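Local coordinates for multicopper oxidase type 1 (Nitrosomonas europaea, PDB 3G5W), which binds copper at a mononuclear site and in copper-oxygen clusters, and is probably an oxidoreductase of the two-domain, laccase-like multicopper oxidase family, at residues D6-I14 and H23-P34; T134-D145 and D186-D197. All coordinates share one frame; numbering follows the deposited sequence.

Contact 1. Residues D6-I14 and H23-P34; sequences DLSIEDTRI and HTFAFNGQVPAP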
loop_
_atom_site.group_PDB
_atom_site.type_symbol
_atom_site.label_atom_id
_atom_site.label_comp_id
_atom_site.label_asym_id
_atom_site.label_seq_id
_atom_site.Cartn_x
_atom_site.Cartn_y
_atom_site.Cartn_z
ATOM N N ASP A 6 34.139 9.944 -6.210
ATOM C CA ASP A 6 33.745 11.293 -6.616
ATOM C C ASP A 6 32.432 11.241 -7.389
ATOM O O ASP A 6 32.248 10.378 -8.256
ATOM C CB ASP A 6 34.815 11.949 -7.501
ATOM C CG ASP A 6 36.095 12.306 -6.742
ATOM O OD1 ASP A 6 36.072 12.455 -5.501
ATOM O OD2 ASP A 6 37.146 12.452 -7.406
ATOM N N LEU A 7 31.527 12.167 -7.078
ATOM C CA LEU A 7 30.318 12.364 -7.873
ATOM C C LEU A 7 30.150 13.817 -8.281
ATOM O O LEU A 7 30.373 14.721 -7.482
ATOM C CB LEU A 7 29.068 11.924 -7.097
ATOM C CG LEU A 7 28.797 10.431 -6.898
ATOM C CD1 LEU A 7 27.588 10.246 -5.997
ATOM C CD2 LEU A 7 28.570 9.724 -8.227
ATOM N N SER A 8 29.744 14.032 -9.525
ATOM C CA SER A 8 29.282 15.342 -9.965
ATOM C C SER A 8 27.770 15.283 -10.108
ATOM O O SER A 8 27.207 14.208 -10.301
ATOM C CB SER A 8 29.921 15.720 -11.299
ATOM O OG SER A 8 29.509 14.822 -12.314
ATOM N N ILE A 9 27.111 16.428 -9.990
ATOM C CA ILE A 9 25.681 16.523 -10.277
ATOM C C ILE A 9 25.559 17.389 -11.528
ATOM O O ILE A 9 25.987 18.537 -11.523
ATOM C CB ILE A 9 24.886 17.164 -9.105
ATOM C CG1 ILE A 9 25.346 16.597 -7.753
ATOM C CG2 ILE A 9 23.384 16.997 -9.326
ATOM C CD1 ILE A 9 24.744 17.286 -6.532
ATOM N N GLU A 10 24.991 16.835 -12.596
ATOM C CA GLU A 10 24.958 17.519 -13.891
ATOM C C GLU A 10 23.553 17.601 -14.473
ATOM O O GLU A 10 22.778 16.647 -14.369
ATOM C CB GLU A 10 25.876 16.801 -14.895
ATOM C CG GLU A 10 27.336 16.693 -14.463
ATOM C CD GLU A 10 28.143 15.703 -15.303
ATOM O OE1 GLU A 10 29.218 15.279 -14.832
ATOM O OE2 GLU A 10 27.713 15.337 -16.422
ATOM N N ASP A 11 23.232 18.737 -15.094
ATOM C CA ASP A 11 22.014 18.867 -15.899
ATOM C C ASP A 11 22.133 17.927 -17.098
ATOM O O ASP A 11 23.068 18.041 -17.905
ATOM C CB ASP A 11 21.824 20.311 -16.369
ATOM C CG ASP A 11 21.446 21.246 -15.237
ATOM O OD1 ASP A 11 22.303 22.065 -14.838
ATOM O OD2 ASP A 11 20.297 21.164 -14.736
ATOM N N THR A 12 21.182 17.002 -17.201
ATOM C CA THR A 12 21.292 15.855 -18.100
ATOM C C THR A 12 19.953 15.499 -18.744
ATOM O O THR A 12 18.927 15.457 -18.072
ATOM C CB THR A 12 21.832 14.626 -17.321
ATOM O OG1 THR A 12 23.107 14.947 -16.746
ATOM C CG2 THR A 12 21.987 13.414 -18.223
ATOM N N ARG A 13 19.975 15.243 -20.048
ATOM C CA ARG A 13 18.784 14.797 -20.766
ATOM C C ARG A 13 18.777 13.272 -20.855
ATOM O O ARG A 13 19.756 12.671 -21.285
ATOM C CB ARG A 13 18.732 15.420 -22.164
ATOM C CG ARG A 13 17.497 15.057 -22.973
ATOM C CD ARG A 13 17.272 16.010 -24.157
ATOM N NE ARG A 13 17.473 17.429 -23.818
ATOM C CZ ARG A 13 16.645 18.176 -23.084
ATOM N NH1 ARG A 13 15.538 17.660 -22.564
ATOM N NH2 ARG A 13 16.936 19.450 -22.854
ATOM N N ILE A 14 17.680 12.658 -20.422
ATOM C CA ILE A 14 17.469 11.214 -20.598
ATOM C C ILE A 14 16.185 10.982 -21.390
ATOM O O ILE A 14 15.359 11.886 -21.518
ATOM C CB ILE A 14 17.430 10.432 -19.243
ATOM C CG1 ILE A 14 16.193 10.799 -18.405
ATOM C CG2 ILE A 14 18.740 10.619 -18.453
ATOM C CD1 ILE A 14 15.937 9.852 -17.211
ATOM N N HIS A 23 14.340 16.205 -18.353
ATOM C CA HIS A 23 15.451 16.975 -17.809
ATOM C C HIS A 23 15.746 16.455 -16.398
ATOM O O HIS A 23 14.855 16.418 -15.543
ATOM C CB HIS A 23 15.076 18.461 -17.772
ATOM C CG HIS A 23 16.211 19.382 -17.439
ATOM N ND1 HIS A 23 17.048 19.187 -16.360
ATOM C CD2 HIS A 23 16.618 20.533 -18.024
ATOM C CE1 HIS A 23 17.934 20.167 -16.309
ATOM N NE2 HIS A 23 17.698 20.993 -17.311
ATOM N N THR A 24 16.985 16.036 -16.166
ATOM C CA THR A 24 17.384 15.462 -14.884
ATOM C C THR A 24 18.612 16.154 -14.306
ATOM O O THR A 24 19.408 16.759 -15.041
ATOM C CB THR A 24 17.676 13.937 -14.991
ATOM O OG1 THR A 24 18.790 13.711 -15.868
ATOM C CG2 THR A 24 16.456 13.168 -15.490
ATOM N N PHE A 25 18.755 16.057 -12.985
ATOM C CA PHE A 25 19.959 16.490 -12.285
ATOM C C PHE A 25 20.692 15.223 -11.870
ATOM O O PHE A 25 20.517 14.719 -10.760
ATOM C CB PHE A 25 19.619 17.355 -11.058
ATOM C CG PHE A 25 18.550 18.394 -11.308
ATOM C CD1 PHE A 25 18.573 19.184 -12.451
ATOM C CD2 PHE A 25 17.529 18.594 -10.383
ATOM C CE1 PHE A 25 17.587 20.142 -12.681
ATOM C CE2 PHE A 25 16.537 19.561 -10.605
ATOM C CZ PHE A 25 16.568 20.326 -11.758
ATOM N N ALA A 26 21.522 14.718 -12.775
ATOM C CA ALA A 26 22.030 13.358 -12.687
ATOM C C ALA A 26 23.406 13.253 -12.047
ATOM O O ALA A 26 24.341 13.983 -12.411
ATOM C CB ALA A 26 22.048 12.738 -14.074
ATOM N N PHE A 27 23.539 12.320 -11.112
ATOM C CA PHE A 27 24.840 12.009 -10.541
ATOM C C PHE A 27 25.730 11.367 -11.616
ATOM O O PHE A 27 25.347 10.367 -12.236
ATOM C CB PHE A 27 24.700 11.115 -9.307
ATOM C CG PHE A 27 23.912 11.747 -8.180
ATOM C CD1 PHE A 27 24.438 12.812 -7.457
ATOM C CD2 PHE A 27 22.647 11.272 -7.844
ATOM C CE1 PHE A 27 23.708 13.408 -6.420
ATOM C CE2 PHE A 27 21.912 11.851 -6.800
ATOM C CZ PHE A 27 22.444 12.919 -6.088
ATOM N N ASN A 28 26.896 11.972 -11.840
ATOM C CA ASN A 28 27.825 11.590 -12.920
ATOM C C ASN A 28 27.155 11.519 -14.295
ATOM O O ASN A 28 27.537 10.707 -15.144
ATOM C CB ASN A 28 28.563 10.277 -12.592
ATOM C CG ASN A 28 29.733 10.468 -11.633
ATOM O OD1 ASN A 28 30.025 11.577 -11.189
ATOM N ND2 ASN A 28 30.413 9.368 -11.305
ATOM N N GLY A 29 26.154 12.374 -14.507
ATOM C CA GLY A 29 25.436 12.450 -15.777
ATOM C C GLY A 29 24.688 11.192 -16.205
ATOM O O GLY A 29 24.425 11.011 -17.392
ATOM N N GLN A 30 24.334 10.337 -15.242
ATOM C CA GLN A 30 23.597 9.105 -15.525
ATOM C C GLN A 30 22.411 8.898 -14.590
ATOM O O GLN A 30 22.436 9.349 -13.441
ATOM C CB GLN A 30 24.518 7.876 -15.474
ATOM C CG GLN A 30 25.096 7.559 -14.110
ATOM C CD GLN A 30 25.804 6.226 -14.094
ATOM O OE1 GLN A 30 25.215 5.197 -13.752
ATOM N NE2 GLN A 30 27.063 6.228 -14.491
ATOM N N VAL A 31 21.378 8.220 -15.097
ATOM C CA VAL A 31 20.173 7.876 -14.312
ATOM C C VAL A 31 19.768 6.427 -14.644
ATOM O O VAL A 31 19.507 6.118 -15.806
ATOM C CB VAL A 31 18.983 8.838 -14.591
ATOM C CG1 VAL A 31 17.806 8.532 -13.648
ATOM C CG2 VAL A 31 19.393 10.301 -14.425
ATOM N N PRO A 32 19.746 5.526 -13.642
ATOM C CA PRO A 32 20.128 5.691 -12.233
ATOM C C PRO A 32 21.580 6.122 -12.071
ATOM O O PRO A 32 22.389 5.953 -12.990
ATOM C CB PRO A 32 19.939 4.287 -11.638
ATOM C CG PRO A 32 19.825 3.363 -12.792
ATOM C CD PRO A 32 19.251 4.163 -13.913
ATOM N N ALA A 33 21.890 6.677 -10.907
ATOM C CA ALA A 33 23.235 7.103 -10.563
ATOM C C ALA A 33 24.173 5.891 -10.483
ATOM O O ALA A 33 23.709 4.747 -10.503
ATOM C CB ALA A 33 23.211 7.850 -9.246
ATOM N N PRO A 34 25.497 6.138 -10.420
ATOM C CA PRO A 34 26.486 5.057 -10.320
ATOM C C PRO A 34 26.235 4.053 -9.189
ATOM O O PRO A 34 25.850 4.433 -8.078
ATOM C CB PRO A 34 27.801 5.814 -10.098
ATOM C CG PRO A 34 27.572 7.125 -10.822
ATOM C CD PRO A 34 26.147 7.463 -10.486
HETATM O O HOH W 1 33.851 9.037 -10.928
#
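E10 and A26, then T12 and T24, are hydrogen-bonded pairs of an antiparallel hairpin in which strands 6-14 and 23-27 run at 158°, their axes approaching to 4.4 Å. E10 N donates to A26 O and A26 N to E10 O; T12 and T24 exchange the same two bonds, and N28 N closes on S8 O at 2.7 Å. Beyond F27 the chain leaves the strand through overlapping type II (A26 to G29) and type I' (F27 to Q30) turns. N28 uses its side chain to prolong the pairing: CG lies anti to its own carbonyl carbon (chi1 -80°), which brings OD1 within 3.0 Å of S8 N in a nearly straight bond (168°), while ND2 bonds to N309.

On the face carrying T12, T24 and A26, hydroxyls add second bonds to strand carbonyls. T24 OG1 donates to T12 O at 2.8 Å from above the carbonyl plane, and T12 OG1 reaches E10 O across the face opposite A26 N. T12 CG2 meanwhile rests 3.5 Å from G29 O. Further along, the I14 side chain crosses T24 at about a right angle, I14 CG1 touching T24 CG2 at 3.8 Å.

On the other face, aliphatic and aromatic side chains lie beside the D11 carboxylate. I9 and F27 lie side by side, I9 CG1 against F27 CE1 at 3.8 Å, and D11 OD2 sits at the F25 ring edge, 3.5 Å from CD1.

This second face looks into the type 1 copper site: F25 packs edge-to-face on H111 and meets H56, both copper ligands, and I9 lies close to the ligand M117. Strand 43-50 pairs parallel with strand 2-15 on its other side, strand 306-308 packs on L7 and N28, and strand 118-124 reaches V31 through W118.

Contact 2. Residues T134-D145 and D186-D197; sequences TVTKDYILMLSD and DVIRLRLIGAGD
D138 and R191 form the salt bridge of this parallel pair, in which strands 137-145 and 187-194 run side by side at 19° inside the six-stranded sheet of the second, cupredoxin-like domain. With CG anti to the backbone N (chi1 -151°), the D138 carboxylate is set beside the R191 side chain. R191, extended from CG to NE, meets it side-on: NE donates to OD1 at 2.8 Å and NH2 to the syn lone pair of OD2 at 3.0 Å, the two planes only 29° apart. R189 is also extended, and R191 NH2 lies over the R189 guanidinium, 3.3 Å above the plane near its centre. The close approach of two cations is probably offset by D138 and by D237 and E132, salt-bridged to R189.

At the start of the pair, T136 OG1 donates to D186 OD1 at 2.7 Å and accepts from V187 N. V187 O takes both T136 N and K137 N.

On the face bearing Y139, L141 and L192 the contacts across the pair are mainly apolar. Y139 CB touches L190 CD2, and L141 and L192 lie alongside each other, L141 CG to L192 CD2 3.8 Å. On the opposite face, I193 CD1 touches both I140 CG2 and M142 CG, and the methionine's bend at chi3 brings CE against I193.

A leucine in place of R191 would probably leave the D138 carboxylate without its two-pronged partner and T99 without the bond from NH1. Charge on buried arginines thus cross-links the earlier half of the pair, whereas the later half relies on apolar packing and backbone bonds.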
loop_
_atom_site.group_PDB
_atom_site.type_symbol
_atom_site.label_atom_id
_atom_site.label_comp_id
_atom_site.label_asym_id
_atom_site.label_seq_id
_atom_site.Cartn_x
_atom_site.Cartn_y
_atom_site.Cartn_z
ATOM N N THR A 134 23.166 -19.194 -2.419
ATOM C CA THR A 134 22.545 -19.930 -3.530
ATOM C C THR A 134 22.349 -19.072 -4.791
ATOM O O THR A 134 22.164 -19.601 -5.888
ATOM C CB THR A 134 21.176 -20.549 -3.132
ATOM O OG1 THR A 134 20.191 -19.514 -2.979
ATOM C CG2 THR A 134 21.285 -21.342 -1.834
ATOM N N VAL A 135 22.390 -17.752 -4.624
ATOM C CA VAL A 135 22.128 -16.811 -5.715
ATOM C C VAL A 135 23.222 -16.883 -6.778
ATOM O O VAL A 135 24.415 -16.789 -6.461
ATOM C CB VAL A 135 22.028 -15.358 -5.188
ATOM C CG1 VAL A 135 21.911 -14.360 -6.347
ATOM C CG2 VAL A 135 20.844 -15.219 -4.231
ATOM N N THR A 136 22.811 -17.040 -8.034
ATOM C CA THR A 136 23.766 -17.086 -9.153
ATOM C C THR A 136 23.832 -15.776 -9.949
ATOM O O THR A 136 24.843 -15.502 -10.612
ATOM C CB THR A 136 23.441 -18.228 -10.129
ATOM O OG1 THR A 136 22.137 -18.026 -10.683
ATOM C CG2 THR A 136 23.485 -19.572 -9.424
ATOM N N LYS A 137 22.747 -14.998 -9.919
ATOM C CA LYS A 137 22.668 -13.708 -10.638
ATOM C C LYS A 137 21.904 -12.657 -9.807
ATOM O O LYS A 137 20.866 -12.947 -9.225
ATOM C CB LYS A 137 21.988 -13.856 -12.003
ATOM C CG LYS A 137 22.534 -14.935 -12.941
ATOM C CD LYS A 137 21.898 -14.838 -14.337
ATOM C CE LYS A 137 22.637 -13.819 -15.213
ATOM N NZ LYS A 137 22.238 -13.867 -16.660
ATOM N N ASP A 138 22.413 -11.428 -9.797
ATOM C CA ASP A 138 21.920 -10.381 -8.912
ATOM C C ASP A 138 21.489 -9.182 -9.772
ATOM O O ASP A 138 22.257 -8.725 -10.614
ATOM C CB ASP A 138 23.054 -9.993 -7.958
ATOM C CG ASP A 138 22.567 -9.487 -6.611
ATOM O OD1 ASP A 138 21.418 -9.021 -6.508
ATOM O OD2 ASP A 138 23.357 -9.542 -5.642
ATOM N N TYR A 139 20.268 -8.698 -9.554
ATOM C CA TYR A 139 19.643 -7.644 -10.372
ATOM C C TYR A 139 19.090 -6.494 -9.521
ATOM O O TYR A 139 18.451 -6.733 -8.499
ATOM C CB TYR A 139 18.479 -8.227 -11.186
ATOM C CG TYR A 139 18.893 -9.200 -12.260
ATOM C CD1 TYR A 139 18.955 -8.805 -13.592
ATOM C CD2 TYR A 139 19.225 -10.521 -11.940
ATOM C CE1 TYR A 139 19.344 -9.696 -14.590
ATOM C CE2 TYR A 139 19.611 -11.421 -12.926
ATOM C CZ TYR A 139 19.681 -11.005 -14.241
ATOM O OH TYR A 139 20.061 -11.895 -15.217
ATOM N N ILE A 140 19.303 -5.260 -9.974
ATOM C CA ILE A 140 18.774 -4.080 -9.290
ATOM C C ILE A 140 17.668 -3.490 -10.159
ATOM O O ILE A 140 17.904 -3.189 -11.333
ATOM C CB ILE A 140 19.884 -3.020 -9.039
ATOM C CG1 ILE A 140 20.945 -3.578 -8.079
ATOM C CG2 ILE A 140 19.280 -1.702 -8.506
ATOM C CD1 ILE A 140 22.220 -2.764 -8.008
ATOM N N LEU A 141 16.460 -3.382 -9.602
ATOM C CA LEU A 141 15.336 -2.732 -10.295
ATOM C C LEU A 141 14.821 -1.552 -9.474
ATOM O O LEU A 141 14.172 -1.737 -8.435
ATOM C CB LEU A 141 14.163 -3.690 -10.568
ATOM C CG LEU A 141 14.157 -5.182 -10.949
ATOM C CD1 LEU A 141 13.086 -5.427 -12.016
ATOM C CD2 LEU A 141 15.481 -5.792 -11.365
ATOM N N MET A 142 15.100 -0.345 -9.957
ATOM C CA MET A 142 14.644 0.876 -9.296
ATOM C C MET A 142 13.383 1.395 -9.981
ATOM O O MET A 142 13.390 1.665 -11.180
ATOM C CB MET A 142 15.755 1.935 -9.298
ATOM C CG MET A 142 17.067 1.423 -8.669
ATOM S SD MET A 142 18.322 2.687 -8.379
ATOM C CE MET A 142 17.644 3.487 -6.927
ATOM N N LEU A 143 12.309 1.520 -9.208
ATOM C CA LEU A 143 10.987 1.835 -9.747
ATOM C C LEU A 143 10.667 3.306 -9.547
ATOM O O LEU A 143 10.767 3.814 -8.428
ATOM C CB LEU A 143 9.920 0.975 -9.053
ATOM C CG LEU A 143 10.237 -0.525 -8.955
ATOM C CD1 LEU A 143 9.243 -1.244 -8.043
ATOM C CD2 LEU A 143 10.281 -1.164 -10.348
ATOM N N SER A 144 10.267 3.974 -10.626
ATOM C CA SER A 144 10.009 5.415 -10.602
ATOM C C SER A 144 8.739 5.783 -11.349
ATOM O O SER A 144 8.348 5.095 -12.294
ATOM C CB SER A 144 11.175 6.180 -11.227
ATOM O OG SER A 144 12.322 6.104 -10.409
ATOM N N ASP A 145 8.124 6.887 -10.920
ATOM C CA ASP A 145 6.892 7.414 -11.516
ATOM C C ASP A 145 7.125 8.870 -11.940
ATOM O O ASP A 145 7.670 9.663 -11.166
ATOM C CB ASP A 145 5.755 7.315 -10.497
ATOM C CG ASP A 145 5.764 5.983 -9.756
ATOM O OD1 ASP A 145 5.433 4.965 -10.383
ATOM O OD2 ASP A 145 6.122 5.949 -8.561
ATOM N N ASP A 186 19.489 -21.639 -12.433
ATOM C CA ASP A 186 19.863 -20.315 -11.922
ATOM C C ASP A 186 19.002 -19.966 -10.718
ATOM O O ASP A 186 17.886 -20.474 -10.565
ATOM C CB ASP A 186 19.664 -19.224 -12.984
ATOM C CG ASP A 186 20.926 -18.914 -13.783
ATOM O OD1 ASP A 186 22.052 -18.939 -13.231
ATOM O OD2 ASP A 186 20.781 -18.600 -14.977
ATOM N N VAL A 187 19.537 -19.115 -9.854
ATOM C CA VAL A 187 18.779 -18.558 -8.743
ATOM C C VAL A 187 19.034 -17.067 -8.800
ATOM O O VAL A 187 20.178 -16.626 -8.671
ATOM C CB VAL A 187 19.248 -19.122 -7.383
ATOM C CG1 VAL A 187 18.565 -18.381 -6.217
ATOM C CG2 VAL A 187 18.983 -20.624 -7.307
ATOM N N ILE A 188 17.986 -16.289 -9.033
ATOM C CA ILE A 188 18.172 -14.843 -9.167
ATOM C C ILE A 188 17.664 -14.078 -7.950
ATOM O O ILE A 188 16.719 -14.492 -7.278
ATOM C CB ILE A 188 17.607 -14.261 -10.503
ATOM C CG1 ILE A 188 16.073 -14.277 -10.528
ATOM C CG2 ILE A 188 18.207 -15.003 -11.714
ATOM C CD1 ILE A 188 15.458 -13.736 -11.824
ATOM N N ARG A 189 18.331 -12.967 -7.678
ATOM C CA ARG A 189 17.959 -12.067 -6.612
ATOM C C ARG A 189 17.564 -10.758 -7.275
ATOM O O ARG A 189 18.393 -10.121 -7.918
ATOM C CB ARG A 189 19.153 -11.873 -5.689
ATOM C CG ARG A 189 18.923 -10.971 -4.491
ATOM C CD ARG A 189 20.187 -10.944 -3.630
ATOM N NE ARG A 189 20.008 -10.135 -2.428
ATOM C CZ ARG A 189 20.731 -10.266 -1.315
ATOM N NH1 ARG A 189 20.484 -9.484 -0.271
ATOM N NH2 ARG A 189 21.690 -11.183 -1.237
ATOM N N LEU A 190 16.290 -10.391 -7.159
ATOM C CA LEU A 190 15.818 -9.097 -7.628
ATOM C C LEU A 190 15.770 -8.111 -6.469
ATOM O O LEU A 190 15.001 -8.281 -5.516
ATOM C CB LEU A 190 14.436 -9.205 -8.278
ATOM C CG LEU A 190 14.172 -10.293 -9.324
ATOM C CD1 LEU A 190 12.700 -10.250 -9.745
ATOM C CD2 LEU A 190 15.095 -10.161 -10.530
ATOM N N ARG A 191 16.599 -7.080 -6.554
ATOM C CA ARG A 191 16.639 -6.055 -5.518
ATOM C C ARG A 191 15.717 -4.910 -5.949
ATOM O O ARG A 191 16.088 -4.078 -6.783
ATOM C CB ARG A 191 18.081 -5.590 -5.290
ATOM C CG ARG A 191 19.053 -6.726 -4.911
ATOM C CD ARG A 191 20.479 -6.201 -4.748
ATOM N NE ARG A 191 21.441 -7.248 -4.380
ATOM C CZ ARG A 191 22.011 -7.370 -3.185
ATOM N NH1 ARG A 191 21.718 -6.526 -2.198
ATOM N NH2 ARG A 191 22.892 -8.346 -2.972
ATOM N N LEU A 192 14.497 -4.904 -5.410
ATOM C CA LEU A 192 13.486 -3.924 -5.794
ATOM C C LEU A 192 13.613 -2.703 -4.901
ATOM O O LEU A 192 13.636 -2.826 -3.679
ATOM C CB LEU A 192 12.069 -4.514 -5.663
ATOM C CG LEU A 192 11.756 -5.868 -6.320
ATOM C CD1 LEU A 192 10.307 -6.267 -6.047
ATOM C CD2 LEU A 192 12.049 -5.850 -7.820
ATOM N N ILE A 193 13.703 -1.525 -5.515
ATOM C CA ILE A 193 13.829 -0.275 -4.771
ATOM C C ILE A 193 12.690 0.663 -5.164
ATOM O O ILE A 193 12.504 0.960 -6.342
ATOM C CB ILE A 193 15.222 0.399 -4.979
ATOM C CG1 ILE A 193 16.358 -0.605 -4.679
ATOM C CG2 ILE A 193 15.344 1.652 -4.090
ATOM C CD1 ILE A 193 17.771 -0.130 -5.047
ATOM N N GLY A 194 11.912 1.084 -4.169
ATOM C CA GLY A 194 10.790 1.993 -4.384
ATOM C C GLY A 194 11.275 3.431 -4.421
ATOM O O GLY A 194 11.189 4.155 -3.431
ATOM N N ALA A 195 11.800 3.833 -5.572
ATOM C CA ALA A 195 12.359 5.172 -5.741
ATOM C C ALA A 195 11.273 6.204 -6.035
ATOM O O ALA A 195 11.514 7.415 -5.938
ATOM C CB ALA A 195 13.421 5.164 -6.844
ATOM N N GLY A 196 10.072 5.722 -6.352
ATOM C CA GLY A 196 8.983 6.574 -6.814
ATOM C C GLY A 196 8.008 7.041 -5.757
ATOM O O GLY A 196 8.187 6.784 -4.563
ATOM N N ASP A 197 6.964 7.724 -6.218
ATOM C CA ASP A 197 5.948 8.320 -5.351
ATOM C C ASP A 197 4.792 7.363 -5.068
ATOM O O ASP A 197 4.041 7.553 -4.107
ATOM C CB ASP A 197 5.409 9.606 -6.010
ATOM C CG ASP A 197 4.600 10.449 -5.057
ATOM O OD1 ASP A 197 5.206 11.135 -4.211
ATOM O OD2 ASP A 197 3.352 10.421 -5.148
HETATM O O HOH W 2 11.838 8.366 -8.741
#

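From the N terminus, contact 1 comes first: strand 2-15 turns back within a few residues, and pairing with strand 20-27 closes a short hairpin in the copper-binding N-terminal part. Contact 2 opens only after that one is complete, and its parallel strands enclose a longer loop that includes strands 166-169 and 180-182. The two are therefore in series, neither nested nor crossed. Their centres lie 21 Å apart, yet they meet where P32 CB, on the loop leaving the hairpin, packs 4.0 Å from M142 SD. Strand 118-124 touches both, W118 against V31 and P32 as well as S144, linking the hairpin to the six-stranded sheet that holds 137-146 and 187-194.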